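Local structure of inositol monophosphatase (Staphylococcus aureus, 5J16) at residues A[88-93]-A[108-113]; A[52-57]-A[71-76]. The protein probably hydrolyses myo-inositol monophosphates to inositol and phosphate, as a metal-dependent phosphatase of the inositol monophosphatase family. All coordinates share one frame; numbering follows the deposited sequence.

How the interactions relate
Following the chain from the N terminus, helix 48-64, after helix 10-31, carries segment 52-57. The chain leaves it, enters strand 69-72 and turns back past the helix at 71-76, which closes interaction 2. It then runs into strand 86-91. After P92 and the short helix 96-102 it returns as strand 107-114, which closes interaction 1 as a second loop. The two loops follow one another and neither nest nor cross. They share one sheet: L71 pairs through its backbone with W88 and V90, and 107-114 pairs with the other edge of 86-91, which therefore lies between them. They also share a metal site, since E73 and D91 bind the same calcium ion.

Interaction 1 of 2, residues A[88-93]-A[108-113]; sequences WVVDPI and ISIGIY. With CA (calcium ion), chain F; CA (calcium ion), chain E; IPD (D-myo-inositol-1-phosphate), chain G.
Two neighbouring antiparallel strands of the large mixed sheet, 88-91 and 108-113, lie side by side below the metal site of the enzyme; 88-91 runs toward it and 108-113 away. Two hydrogen-bonded pairs join them. V89 and G111 bond in both directions, with V89 N to G111 O at 2.8 Å. D91 and S109 do the same, with S109 N to D91 O at 2.9 Å. W88-I112 and V90-I110 are the non-hydrogen-bonded pairs.

On the face of W88, V90, I110 and I112, the indole packs against both isoleucines. I112 CD1 sits over its six-membered ring, 3.8 Å from the centroid and 14° off the normal, a CH-pi contact. I110 CG2 meets W88 CE3 obliquely at 3.7 Å. Helix 10-31 packs against the same indole, and W88 NE1 is hydrogen-bonded to H68.

On the other face, a water bridges the strands. It donates to V89 O and accepts from S109 OG. D91 lies on this face too. Its CG stands anti to the backbone N (chi1 -165°), and the carboxylate turns from S109 toward two calcium ions. OD1 binds one at 2.4 Å and OD2 the other at 2.2 Å. I93 O joins the first ion, and phosphate oxygen O9 of the bound inositol 1-phosphate binds both. An aspartate at the metal end of the sheet that bridges two metals, followed by P92 and I93, is typical of the inositol monophosphatase active site.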
loop_
_atom_site.group_PDB
_atom_site.type_symbol
_atom_site.label_atom_id
_atom_site.label_comp_id
_atom_site.label_asym_id
_atom_site.label_seq_id
_atom_site.Cartn_x
_atom_site.Cartn_y
_atom_site.Cartn_z
ATOM N N TRP A 88 18.134 22.776 -2.667
ATOM C CA TRP A 88 17.588 21.556 -3.231
ATOM C C TRP A 88 17.578 20.491 -2.136
ATOM O O TRP A 88 18.626 20.144 -1.580
ATOM C CB TRP A 88 18.466 21.024 -4.371
ATOM C CG TRP A 88 18.565 21.901 -5.554
ATOM C CD1 TRP A 88 19.193 23.114 -5.619
ATOM C CD2 TRP A 88 18.063 21.638 -6.888
ATOM N NE1 TRP A 88 19.092 23.630 -6.890
ATOM C CE2 TRP A 88 18.417 22.763 -7.697
ATOM C CE3 TRP A 88 17.347 20.579 -7.473
ATOM C CZ2 TRP A 88 18.099 22.855 -9.054
ATOM C CZ3 TRP A 88 16.996 20.692 -8.823
ATOM C CH2 TRP A 88 17.392 21.824 -9.600
ATOM N N VAL A 89 16.409 19.953 -1.844
ATOM C CA VAL A 89 16.295 18.969 -0.760
ATOM C C VAL A 89 15.845 17.660 -1.391
ATOM O O VAL A 89 14.727 17.517 -1.827
ATOM C CB VAL A 89 15.585 19.541 0.531
ATOM C CG1 VAL A 89 14.832 20.844 0.314
ATOM C CG2 VAL A 89 14.791 18.531 1.293
ATOM N N VAL A 90 16.800 16.741 -1.506
ATOM C CA VAL A 90 16.658 15.555 -2.296
ATOM C C VAL A 90 16.765 14.271 -1.495
ATOM O O VAL A 90 17.579 14.109 -0.616
ATOM C CB VAL A 90 17.506 15.558 -3.634
ATOM C CG1 VAL A 90 18.149 16.905 -3.960
ATOM C CG2 VAL A 90 18.475 14.379 -3.789
ATOM N N ASP A 91 15.855 13.376 -1.830
ATOM C CA ASP A 91 15.889 11.991 -1.431
ATOM C C ASP A 91 15.997 11.293 -2.763
ATOM O O ASP A 91 15.073 11.353 -3.559
ATOM C CB ASP A 91 14.596 11.607 -0.696
ATOM C CG ASP A 91 14.706 10.300 0.044
ATOM O OD1 ASP A 91 15.633 9.529 -0.246
ATOM O OD2 ASP A 91 13.823 10.053 0.906
ATOM N N PRO A 92 17.155 10.701 -3.046
ATOM C CA PRO A 92 17.345 10.027 -4.344
ATOM C C PRO A 92 16.526 8.747 -4.522
ATOM O O PRO A 92 16.149 8.453 -5.643
ATOM C CB PRO A 92 18.844 9.726 -4.359
ATOM C CG PRO A 92 19.218 9.650 -2.914
ATOM C CD PRO A 92 18.406 10.741 -2.266
ATOM N N ILE A 93 16.282 7.978 -3.455
ATOM C CA ILE A 93 15.335 6.833 -3.498
ATOM C C ILE A 93 14.576 6.842 -2.180
ATOM O O ILE A 93 15.121 6.428 -1.163
ATOM C CB ILE A 93 16.009 5.422 -3.672
ATOM C CG1 ILE A 93 16.540 5.210 -5.104
ATOM C CG2 ILE A 93 15.022 4.285 -3.397
ATOM C CD1 ILE A 93 18.006 5.519 -5.284
ATOM N N ILE A 108 11.934 9.220 -6.516
ATOM C CA ILE A 108 12.914 10.305 -6.349
ATOM C C ILE A 108 12.115 11.514 -5.866
ATOM O O ILE A 108 11.100 11.834 -6.478
ATOM C CB ILE A 108 13.645 10.670 -7.649
ATOM C CG1 ILE A 108 14.316 9.440 -8.213
ATOM C CG2 ILE A 108 14.722 11.735 -7.386
ATOM C CD1 ILE A 108 14.915 9.648 -9.566
ATOM N N SER A 109 12.545 12.153 -4.768
ATOM C CA SER A 109 11.888 13.384 -4.250
ATOM C C SER A 109 12.842 14.579 -4.303
ATOM O O SER A 109 13.998 14.478 -3.857
ATOM C CB SER A 109 11.379 13.186 -2.818
ATOM O OG SER A 109 10.760 14.385 -2.311
ATOM N N ILE A 110 12.367 15.680 -4.883
ATOM C CA ILE A 110 13.102 16.951 -4.943
ATOM C C ILE A 110 12.203 18.137 -4.646
ATOM O O ILE A 110 11.145 18.303 -5.226
ATOM C CB ILE A 110 13.796 17.217 -6.308
ATOM C CG1 ILE A 110 14.798 16.107 -6.630
ATOM C CG2 ILE A 110 14.529 18.563 -6.275
ATOM C CD1 ILE A 110 15.472 16.249 -7.969
ATOM N N GLY A 111 12.672 18.960 -3.723
ATOM C CA GLY A 111 12.024 20.210 -3.336
ATOM C C GLY A 111 13.046 21.309 -3.438
ATOM O O GLY A 111 14.179 21.201 -2.880
ATOM N N ILE A 112 12.658 22.339 -4.178
ATOM C CA ILE A 112 13.454 23.560 -4.315
ATOM C C ILE A 112 12.817 24.698 -3.542
ATOM O O ILE A 112 11.650 25.031 -3.737
ATOM C CB ILE A 112 13.603 23.964 -5.776
ATOM C CG1 ILE A 112 14.311 22.819 -6.520
ATOM C CG2 ILE A 112 14.369 25.277 -5.920
ATOM C CD1 ILE A 112 14.174 22.931 -8.029
ATOM N N TYR A 113 13.599 25.239 -2.627
ATOM C CA TYR A 113 13.247 26.396 -1.835
ATOM C C TYR A 113 14.201 27.490 -2.234
ATOM O O TYR A 113 15.355 27.222 -2.605
ATOM C CB TYR A 113 13.422 26.106 -0.356
ATOM C CG TYR A 113 12.301 25.302 0.246
ATOM C CD1 TYR A 113 11.581 25.801 1.312
ATOM C CD2 TYR A 113 11.968 24.022 -0.239
ATOM C CE1 TYR A 113 10.567 25.077 1.874
ATOM C CE2 TYR A 113 10.931 23.300 0.317
ATOM C CZ TYR A 113 10.245 23.850 1.381
ATOM O OH TYR A 113 9.230 23.178 1.979
HETATM CA CA CA F . 16.566 7.444 0.592
HETATM CA CA CA E . 13.347 8.617 2.522
HETATM C C1 IPD G . 11.788 5.953 4.419
HETATM C C2 IPD G . 10.465 5.866 3.678
HETATM C C3 IPD G . 9.511 5.036 4.585
HETATM C C4 IPD G . 9.235 5.742 5.912
HETATM C C5 IPD G . 10.534 6.023 6.675
HETATM C C6 IPD G . 11.597 6.745 5.754
HETATM P P1 IPD G . 13.984 5.688 2.832
HETATM O O1 IPD G . 12.812 6.553 3.643
HETATM O O2 IPD G . 9.925 7.193 3.421
HETATM O O3 IPD G . 8.283 4.742 3.962
HETATM O O4 IPD G . 8.491 4.883 6.736
HETATM O O5 IPD G . 10.161 6.834 7.801
HETATM O O6 IPD G . 12.834 6.797 6.416
HETATM O O7 IPD G . 15.034 5.047 3.699
HETATM O O8 IPD G . 13.182 4.563 1.964
HETATM O O9 IPD G . 14.569 6.790 1.764
HETATM O O HOH W 1 12.347 16.175 -1.039
HETATM O O HOH W 2 14.976 9.181 4.217
#

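Interaction 2 of 2, residues A[52-57]-A[71-76]; sequences ATEDFI and LGEEGH. With CA (calcium ion), chain F.
E54 and H76 reach for each other from opposite directions, one from helix 48-64 and the other from the turn after strand 69-72. E54 has its CG anti to the backbone N (chi1 -169°), and the chain stays extended, which carries the carboxylate straight across to the turn. H76 ND1 donates to E54 OE2 at 2.9 Å, and the bond is almost straight. The oxygen lies in the ring plane of H76 and accepts the N-H with its anti lone pair. The carboxylate and ring planes are 42° apart.

E54 OE1 faces the backbone of the turn. E74 N donates to it at 3.1 Å, from the syn side but 31° out of the carboxylate plane. OE2 also lies against G72 CA, 3.4 Å away, where the lack of a side chain leaves room for it.

D55 approaches the same imidazole at another point of its edge. Its OD1 is 3.4 Å from H76 CE1, and its carboxylate stands nearly at right angles to the ring. F58 stacks on the H76 ring.

E73 is turned the other way, and its OE1 binds a calcium ion at 2.2 Å. D91 and I93 bind the same ion. E54 therefore sits in a second shell, tying the turn next to the metal ligand to the helix. Each oxygen of the buried E54 carboxylate accepts at least one hydrogen bond from the turn. This pairing and the nearby D55 would probably favour a protonated, positively charged H76, which would in turn offset the charge of E54.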
loop_
_atom_site.group_PDB
_atom_site.type_symbol
_atom_site.label_atom_id
_atom_site.label_comp_id
_atom_site.label_asym_id
_atom_site.label_seq_id
_atom_site.Cartn_x
_atom_site.Cartn_y
_atom_site.Cartn_z
ATOM N N ALA A 52 24.980 6.614 -5.863
ATOM C CA ALA A 52 25.223 6.911 -7.262
ATOM C C ALA A 52 24.297 8.014 -7.724
ATOM O O ALA A 52 24.776 9.089 -8.107
ATOM C CB ALA A 52 25.035 5.670 -8.118
ATOM N N THR A 53 22.982 7.741 -7.665
ATOM C CA THR A 53 21.924 8.720 -7.970
ATOM C C THR A 53 22.046 10.046 -7.212
ATOM O O THR A 53 21.881 11.093 -7.812
ATOM C CB THR A 53 20.525 8.148 -7.714
ATOM O OG1 THR A 53 20.388 6.892 -8.396
ATOM C CG2 THR A 53 19.434 9.097 -8.189
ATOM N N GLU A 54 22.355 10.022 -5.928
ATOM C CA GLU A 54 22.513 11.298 -5.186
ATOM C C GLU A 54 23.679 12.128 -5.734
ATOM O O GLU A 54 23.527 13.332 -5.937
ATOM C CB GLU A 54 22.676 11.123 -3.656
ATOM C CG GLU A 54 22.552 12.470 -2.959
ATOM C CD GLU A 54 22.161 12.451 -1.491
ATOM O OE1 GLU A 54 21.206 11.730 -1.062
ATOM O OE2 GLU A 54 22.822 13.228 -0.762
ATOM N N ASP A 55 24.822 11.472 -5.967
ATOM C CA ASP A 55 26.012 12.112 -6.543
ATOM C C ASP A 55 25.752 12.673 -7.937
ATOM O O ASP A 55 26.143 13.802 -8.240
ATOM C CB ASP A 55 27.186 11.131 -6.583
ATOM C CG ASP A 55 27.750 10.851 -5.203
ATOM O OD1 ASP A 55 27.418 11.596 -4.240
ATOM O OD2 ASP A 55 28.526 9.880 -5.076
ATOM N N PHE A 56 25.077 11.898 -8.775
ATOM C CA PHE A 56 24.638 12.418 -10.050
ATOM C C PHE A 56 23.868 13.734 -9.906
ATOM O O PHE A 56 24.184 14.688 -10.584
ATOM C CB PHE A 56 23.792 11.371 -10.790
ATOM C CG PHE A 56 23.146 11.895 -12.047
ATOM C CD1 PHE A 56 23.931 12.218 -13.165
ATOM C CD2 PHE A 56 21.784 12.083 -12.117
ATOM C CE1 PHE A 56 23.345 12.693 -14.334
ATOM C CE2 PHE A 56 21.196 12.586 -13.258
ATOM C CZ PHE A 56 21.969 12.870 -14.377
ATOM N N ILE A 57 22.857 13.775 -9.034
ATOM C CA ILE A 57 21.973 14.952 -8.859
ATOM C C ILE A 57 22.731 16.140 -8.265
ATOM O O ILE A 57 22.606 17.270 -8.761
ATOM C CB ILE A 57 20.714 14.607 -7.989
ATOM C CG1 ILE A 57 19.814 13.617 -8.755
ATOM C CG2 ILE A 57 19.898 15.852 -7.636
ATOM C CD1 ILE A 57 18.816 12.849 -7.913
ATOM N N LEU A 71 20.628 19.768 0.117
ATOM C CA LEU A 71 20.368 19.029 1.361
ATOM C C LEU A 71 19.945 17.627 0.986
ATOM O O LEU A 71 18.834 17.438 0.505
ATOM C CB LEU A 71 19.266 19.717 2.165
ATOM C CG LEU A 71 18.841 19.128 3.509
ATOM C CD1 LEU A 71 19.996 18.885 4.483
ATOM C CD2 LEU A 71 17.837 20.076 4.134
ATOM N N GLY A 72 20.834 16.656 1.189
ATOM C CA GLY A 72 20.591 15.270 0.804
ATOM C C GLY A 72 20.697 14.294 1.952
ATOM O O GLY A 72 21.404 14.561 2.927
ATOM N N GLU A 73 20.021 13.143 1.827
ATOM C CA GLU A 73 20.039 12.144 2.903
ATOM C C GLU A 73 21.362 11.425 2.986
ATOM O O GLU A 73 21.953 11.354 4.065
ATOM C CB GLU A 73 18.843 11.182 2.842
ATOM C CG GLU A 73 18.986 9.794 2.228
ATOM C CD GLU A 73 18.214 8.770 3.029
ATOM O OE1 GLU A 73 17.181 8.293 2.521
ATOM O OE2 GLU A 73 18.638 8.478 4.173
ATOM N N GLU A 74 21.851 10.950 1.837
ATOM C CA GLU A 74 23.141 10.231 1.755
ATOM C C GLU A 74 24.361 11.188 1.796
ATOM O O GLU A 74 25.397 10.910 1.179
ATOM C CB GLU A 74 23.180 9.271 0.533
ATOM C CG GLU A 74 23.014 7.789 0.871
ATOM C CD GLU A 74 21.602 7.408 1.288
ATOM O OE1 GLU A 74 20.646 7.757 0.562
ATOM O OE2 GLU A 74 21.446 6.730 2.328
ATOM N N GLY A 75 24.212 12.323 2.493
ATOM C CA GLY A 75 25.333 13.035 3.083
ATOM C C GLY A 75 25.772 14.269 2.346
ATOM O O GLY A 75 26.957 14.434 2.055
ATOM N N HIS A 76 24.824 15.144 2.029
ATOM C CA HIS A 76 25.137 16.465 1.476
ATOM C C HIS A 76 24.357 17.508 2.255
ATOM O O HIS A 76 23.164 17.356 2.471
ATOM C CB HIS A 76 24.766 16.560 -0.004
ATOM C CG HIS A 76 25.655 15.769 -0.911
ATOM N ND1 HIS A 76 25.317 14.513 -1.378
ATOM C CD2 HIS A 76 26.854 16.065 -1.461
ATOM C CE1 HIS A 76 26.276 14.063 -2.165
ATOM N NE2 HIS A 76 27.220 14.985 -2.232
HETATM CA CA CA F . 16.566 7.444 0.592
#